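Long-range contact in G-protein interacting protein 1 (Dictyostelium discoideum, PDB 5Z1N), which probably binds heterotrimeric G protein through its beta/gamma subunits and holds phospholipid in its C-terminal TNFAIP8-like domain, the part crystallised here: residues L95-E106 with F129-T139. Sequence-based numbering, arbitrary orientation.
Sequences LEKASTALKEAE and FAFLGSLDFFT. With PEF (di-palmitoyl-3-sn-phosphatidylethanolamine), chain B.
S99 turns OG anti to its own nitrogen (chi1 -172°), which brings the hydroxyl over the break between helices 119-132 and 135-144. There OG donates to G133 O at 2.5 Å, with the donor close to the line of the carbonyl bond. G133 is the first residue past helix 119-132, and S134 N-caps the second through weak bonds from D136 N and F137 N. Water 1 donates to S99 OG and accepts from L135 N, so the water links the hydroxyl to the first turn of helix 135-144. L102 CD1 packs against G133 CA, 3.7 Å away.

F138 enters helix 92-113 as a knob among L95, A98, S99 and L102. S99 N and L102 CD1 lie at its ring edge, the latter 3.7 Å from CZ. L135 CD1 packs 3.6 Å from L95 CB. This all-helical TNFAIP8-like domain encloses phosphatidylethanolamine, and F129, F137 and F138 belong to the pocket. F138 CE1 comes 3.9 Å from PEF C24.

E106 CA sits over one face of the F129 ring in a CH-pi contact, 3.9 Å from the centroid. A105 CB meets F129 CE1. F129 CZ approaches PEF C44 to 3.5 Å. With the F129 ring cut back to an alanine, A105, E106 and the acyl chain are likely to be left with a gap between them. E106 extends past the ring, and its OE1 forms a salt bridge with K103 NZ at 2.9 Å.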
loop_
_atom_site.group_PDB
_atom_site.type_symbol
_atom_site.label_atom_id
_atom_site.label_comp_id
_atom_site.label_asym_id
_atom_site.label_seq_id
_atom_site.Cartn_x
_atom_site.Cartn_y
_atom_site.Cartn_z
ATOM N N LEU A 95 1.101 -9.117 12.001
ATOM C CA LEU A 95 0.311 -8.184 11.206
ATOM C C LEU A 95 0.360 -6.789 11.808
ATOM O O LEU A 95 0.453 -5.789 11.081
ATOM C CB LEU A 95 -1.130 -8.686 11.092
ATOM C CG LEU A 95 -1.335 -9.918 10.201
ATOM C CD1 LEU A 95 -2.779 -10.397 10.260
ATOM C CD2 LEU A 95 -0.937 -9.609 8.764
ATOM N N GLU A 96 0.332 -6.707 13.140
ATOM C CA GLU A 96 0.463 -5.418 13.804
ATOM C C GLU A 96 1.714 -4.693 13.338
ATOM O O GLU A 96 1.663 -3.500 13.014
ATOM C CB GLU A 96 0.488 -5.605 15.321
ATOM C CG GLU A 96 0.383 -4.311 16.099
ATOM C CD GLU A 96 -0.085 -4.528 17.522
ATOM O OE1 GLU A 96 -0.005 -5.681 18.003
ATOM O OE2 GLU A 96 -0.534 -3.548 18.154
ATOM N N LYS A 97 2.844 -5.405 13.260
ATOM C CA LYS A 97 4.069 -4.754 12.815
ATOM C C LYS A 97 3.900 -4.205 11.408
ATOM O O LYS A 97 4.249 -3.046 11.143
ATOM C CB LYS A 97 5.246 -5.725 12.897
ATOM C CG LYS A 97 5.679 -5.992 14.330
ATOM C CD LYS A 97 6.984 -6.761 14.407
ATOM C CE LYS A 97 7.452 -6.880 15.852
ATOM N NZ LYS A 97 8.845 -7.398 15.940
ATOM N N ALA A 98 3.296 -4.995 10.512
ATOM C CA ALA A 98 2.978 -4.483 9.184
ATOM C C ALA A 98 2.190 -3.187 9.296
ATOM O O ALA A 98 2.573 -2.157 8.723
ATOM C CB ALA A 98 2.195 -5.525 8.384
ATOM N N SER A 99 1.121 -3.208 10.096
ATOM C CA SER A 99 0.290 -2.021 10.239
ATOM C C SER A 99 1.125 -0.856 10.741
ATOM O O SER A 99 1.093 0.243 10.170
ATOM C CB SER A 99 -0.879 -2.307 11.184
ATOM O OG SER A 99 -1.800 -1.226 11.195
ATOM N N THR A 100 1.951 -1.108 11.759
ATOM C CA THR A 100 2.753 -0.027 12.311
ATOM C C THR A 100 3.713 0.502 11.261
ATOM O O THR A 100 3.846 1.721 11.089
ATOM C CB THR A 100 3.493 -0.504 13.557
ATOM O OG1 THR A 100 2.535 -0.801 14.580
ATOM C CG2 THR A 100 4.438 0.571 14.065
ATOM N N ALA A 101 4.320 -0.402 10.482
ATOM C CA ALA A 101 5.226 0.049 9.436
ATOM C C ALA A 101 4.495 0.955 8.460
ATOM O O ALA A 101 4.992 2.033 8.102
ATOM C CB ALA A 101 5.844 -1.146 8.711
ATOM N N LEU A 102 3.274 0.575 8.077
ATOM C CA LEU A 102 2.574 1.400 7.108
ATOM C C LEU A 102 2.188 2.739 7.724
ATOM O O LEU A 102 2.232 3.767 7.035
ATOM C CB LEU A 102 1.369 0.645 6.549
ATOM C CG LEU A 102 1.821 -0.532 5.666
ATOM C CD1 LEU A 102 0.642 -1.359 5.154
ATOM C CD2 LEU A 102 2.679 -0.046 4.505
ATOM N N LYS A 103 1.900 2.762 9.032
ATOM C CA LYS A 103 1.653 4.042 9.686
ATOM C C LYS A 103 2.858 4.954 9.517
ATOM O O LYS A 103 2.712 6.126 9.144
ATOM C CB LYS A 103 1.321 3.834 11.166
ATOM C CG LYS A 103 1.080 5.123 11.972
ATOM C CD LYS A 103 -0.070 5.953 11.410
ATOM C CE LYS A 103 -1.385 5.180 11.437
ATOM N NZ LYS A 103 -2.540 6.023 10.998
ATOM N N GLU A 104 4.064 4.407 9.706
ATOM C CA GLU A 104 5.262 5.206 9.490
ATOM C C GLU A 104 5.288 5.735 8.063
ATOM O O GLU A 104 5.429 6.946 7.840
ATOM C CB GLU A 104 6.507 4.376 9.809
ATOM C CG GLU A 104 7.820 4.974 9.334
ATOM C CD GLU A 104 8.248 6.206 10.109
ATOM O OE1 GLU A 104 7.593 6.556 11.112
ATOM O OE2 GLU A 104 9.255 6.825 9.708
ATOM N N ALA A 105 5.054 4.852 7.086
ATOM C CA ALA A 105 5.008 5.303 5.700
ATOM C C ALA A 105 3.991 6.421 5.543
ATOM O O ALA A 105 4.293 7.474 4.961
ATOM C CB ALA A 105 4.680 4.134 4.769
ATOM N N GLU A 106 2.803 6.238 6.131
ATOM C CA GLU A 106 1.774 7.267 6.071
ATOM C C GLU A 106 2.349 8.608 6.496
ATOM O O GLU A 106 2.377 9.571 5.718
ATOM C CB GLU A 106 0.586 6.883 6.959
ATOM C CG GLU A 106 -0.518 7.939 7.000
ATOM C CD GLU A 106 -1.629 7.596 7.974
ATOM O OE1 GLU A 106 -1.834 6.395 8.251
ATOM O OE2 GLU A 106 -2.294 8.528 8.467
ATOM N N PHE A 129 -3.905 5.516 3.578
ATOM C CA PHE A 129 -2.974 4.674 4.324
ATOM C C PHE A 129 -3.640 4.031 5.530
ATOM O O PHE A 129 -3.292 2.906 5.906
ATOM C CB PHE A 129 -1.766 5.491 4.781
ATOM C CG PHE A 129 -0.631 5.517 3.797
ATOM C CD1 PHE A 129 0.352 4.543 3.828
ATOM C CD2 PHE A 129 -0.531 6.531 2.860
ATOM C CE1 PHE A 129 1.403 4.570 2.930
ATOM C CE2 PHE A 129 0.516 6.564 1.959
ATOM C CZ PHE A 129 1.486 5.585 1.996
ATOM N N ALA A 130 -4.586 4.728 6.158
ATOM C CA ALA A 130 -5.251 4.176 7.330
ATOM C C ALA A 130 -6.106 2.976 6.954
ATOM O O ALA A 130 -6.195 2.009 7.716
ATOM C CB ALA A 130 -6.101 5.246 8.013
ATOM N N PHE A 131 -6.740 3.016 5.782
ATOM C CA PHE A 131 -7.488 1.848 5.333
ATOM C C PHE A 131 -6.548 0.731 4.899
ATOM O O PHE A 131 -6.659 -0.406 5.373
ATOM C CB PHE A 131 -8.431 2.225 4.194
ATOM C CG PHE A 131 -9.315 1.097 3.753
ATOM C CD1 PHE A 131 -8.915 0.237 2.745
ATOM C CD2 PHE A 131 -10.544 0.893 4.356
ATOM C CE1 PHE A 131 -9.728 -0.804 2.343
ATOM C CE2 PHE A 131 -11.361 -0.144 3.956
ATOM C CZ PHE A 131 -10.953 -0.992 2.949
ATOM N N LEU A 132 -5.611 1.039 3.995
ATOM C CA LEU A 132 -4.749 0.003 3.428
ATOM C C LEU A 132 -3.820 -0.601 4.469
ATOM O O LEU A 132 -3.409 -1.760 4.331
ATOM C CB LEU A 132 -3.921 0.572 2.278
ATOM C CG LEU A 132 -4.653 1.040 1.027
ATOM C CD1 LEU A 132 -3.693 1.835 0.166
ATOM C CD2 LEU A 132 -5.222 -0.142 0.261
ATOM N N GLY A 133 -3.457 0.162 5.494
ATOM C CA GLY A 133 -2.602 -0.322 6.552
ATOM C C GLY A 133 -3.332 -0.732 7.810
ATOM O O GLY A 133 -2.684 -0.946 8.840
ATOM N N SER A 134 -4.655 -0.848 7.765
ATOM C CA SER A 134 -5.423 -1.160 8.960
ATOM C C SER A 134 -5.200 -2.607 9.384
ATOM O O SER A 134 -5.259 -3.523 8.560
ATOM C CB SER A 134 -6.908 -0.914 8.713
ATOM O OG SER A 134 -7.688 -1.473 9.752
ATOM N N LEU A 135 -4.958 -2.808 10.681
ATOM C CA LEU A 135 -4.905 -4.162 11.219
ATOM C C LEU A 135 -6.235 -4.888 11.044
ATOM O O LEU A 135 -6.255 -6.112 10.864
ATOM C CB LEU A 135 -4.504 -4.120 12.694
ATOM C CG LEU A 135 -4.291 -5.458 13.402
ATOM C CD1 LEU A 135 -3.323 -6.335 12.625
ATOM C CD2 LEU A 135 -3.783 -5.221 14.816
ATOM N N ASP A 136 -7.356 -4.160 11.087
ATOM C CA ASP A 136 -8.652 -4.792 10.836
ATOM C C ASP A 136 -8.739 -5.314 9.408
ATOM O O ASP A 136 -9.261 -6.413 9.166
ATOM C CB ASP A 136 -9.784 -3.802 11.102
ATOM C CG ASP A 136 -9.795 -3.295 12.528
ATOM O OD1 ASP A 136 -9.442 -4.063 13.442
ATOM O OD2 ASP A 136 -10.162 -2.123 12.731
ATOM N N PHE A 137 -8.242 -4.528 8.449
ATOM C CA PHE A 137 -8.182 -4.969 7.058
ATOM C C PHE A 137 -7.359 -6.244 6.933
ATOM O O PHE A 137 -7.782 -7.214 6.292
ATOM C CB PHE A 137 -7.601 -3.837 6.202
ATOM C CG PHE A 137 -7.463 -4.163 4.738
ATOM C CD1 PHE A 137 -8.460 -4.839 4.054
ATOM C CD2 PHE A 137 -6.342 -3.754 4.034
ATOM C CE1 PHE A 137 -8.324 -5.121 2.704
ATOM C CE2 PHE A 137 -6.206 -4.029 2.687
ATOM C CZ PHE A 137 -7.200 -4.712 2.020
ATOM N N PHE A 138 -6.194 -6.274 7.584
ATOM C CA PHE A 138 -5.323 -7.440 7.487
ATOM C C PHE A 138 -5.980 -8.674 8.097
ATOM O O PHE A 138 -5.986 -9.748 7.485
ATOM C CB PHE A 138 -3.975 -7.149 8.156
ATOM C CG PHE A 138 -3.177 -6.060 7.481
ATOM C CD1 PHE A 138 -3.441 -5.690 6.171
ATOM C CD2 PHE A 138 -2.159 -5.407 8.166
ATOM C CE1 PHE A 138 -2.706 -4.687 5.554
ATOM C CE2 PHE A 138 -1.423 -4.404 7.557
ATOM C CZ PHE A 138 -1.694 -4.045 6.247
ATOM N N THR A 139 -6.549 -8.548 9.302
ATOM C CA THR A 139 -7.155 -9.716 9.942
ATOM C C THR A 139 -8.329 -10.244 9.124
ATOM O O THR A 139 -8.463 -11.463 8.923
ATOM C CB THR A 139 -7.594 -9.389 11.372
ATOM O OG1 THR A 139 -8.552 -8.326 11.356
ATOM C CG2 THR A 139 -6.399 -8.982 12.223
HETATM C C2 PEF B . 6.170 1.934 -10.487
HETATM C C1 PEF B . 7.393 2.838 -10.403
HETATM N N PEF B . 13.124 1.292 -10.485
HETATM C C3 PEF B . 6.523 0.565 -11.046
HETATM C C4 PEF B . 11.442 2.945 -9.938
HETATM C C5 PEF B . 12.934 2.649 -10.019
HETATM C C10 PEF B . 4.229 1.766 -9.107
HETATM C C11 PEF B . 3.553 1.855 -7.761
HETATM C C12 PEF B . 2.547 0.728 -7.550
HETATM C C13 PEF B . 2.165 0.708 -6.074
HETATM C C14 PEF B . 1.043 -0.269 -5.744
HETATM C C15 PEF B . 0.993 -0.467 -4.231
HETATM C C16 PEF B . -0.179 -1.338 -3.801
HETATM C C17 PEF B . -0.001 -1.848 -2.374
HETATM C C18 PEF B . 0.444 -0.745 -1.419
HETATM C C19 PEF B . -0.205 -0.904 -0.047
HETATM C C20 PEF B . -0.045 -2.315 0.510
HETATM C C21 PEF B . -1.392 -2.866 0.962
HETATM C C22 PEF B . -1.282 -4.322 1.402
HETATM C C23 PEF B . -2.658 -4.978 1.478
HETATM C C24 PEF B . -2.553 -6.391 2.036
HETATM C C25 PEF B . -3.879 -7.114 1.954
HETATM C C30 PEF B . 6.427 -1.137 -9.252
HETATM C C31 PEF B . 7.096 -1.946 -8.168
HETATM C C32 PEF B . 6.741 -1.375 -6.800
HETATM C C33 PEF B . 7.415 -0.029 -6.566
HETATM C C34 PEF B . 6.599 0.823 -5.601
HETATM C C35 PEF B . 7.357 2.083 -5.197
HETATM C C36 PEF B . 6.402 3.185 -4.754
HETATM C C37 PEF B . 7.108 4.254 -3.926
HETATM C C38 PEF B . 6.179 5.435 -3.657
HETATM C C39 PEF B . 6.097 5.754 -2.168
HETATM C C40 PEF B . 5.204 6.960 -1.891
HETATM C C41 PEF B . 3.772 6.734 -2.365
HETATM C C42 PEF B . 3.093 5.587 -1.622
HETATM C C43 PEF B . 1.613 5.517 -1.976
HETATM C C44 PEF B . 0.922 4.353 -1.276
HETATM C C45 PEF B . -0.578 4.434 -1.460
HETATM O O4 PEF B . 3.588 1.706 -10.141
HETATM O O5 PEF B . 5.237 -1.271 -9.491
HETATM O O2 PEF B . 5.679 1.752 -9.166
HETATM O O3 PEF B . 7.186 -0.164 -10.017
HETATM O O1P PEF B . 9.764 3.623 -13.198
HETATM O O2P PEF B . 9.527 4.639 -10.783
HETATM O O3P PEF B . 8.327 2.497 -11.419
HETATM O O4P PEF B . 10.795 2.541 -11.144
HETATM P P PEF B . 9.596 3.447 -11.704
HETATM O O HOH W 1 -4.491 -0.322 12.239
HETATM O O HOH W 2 -1.480 1.721 9.687
HETATM O O HOH W 3 -1.495 3.527 7.910
#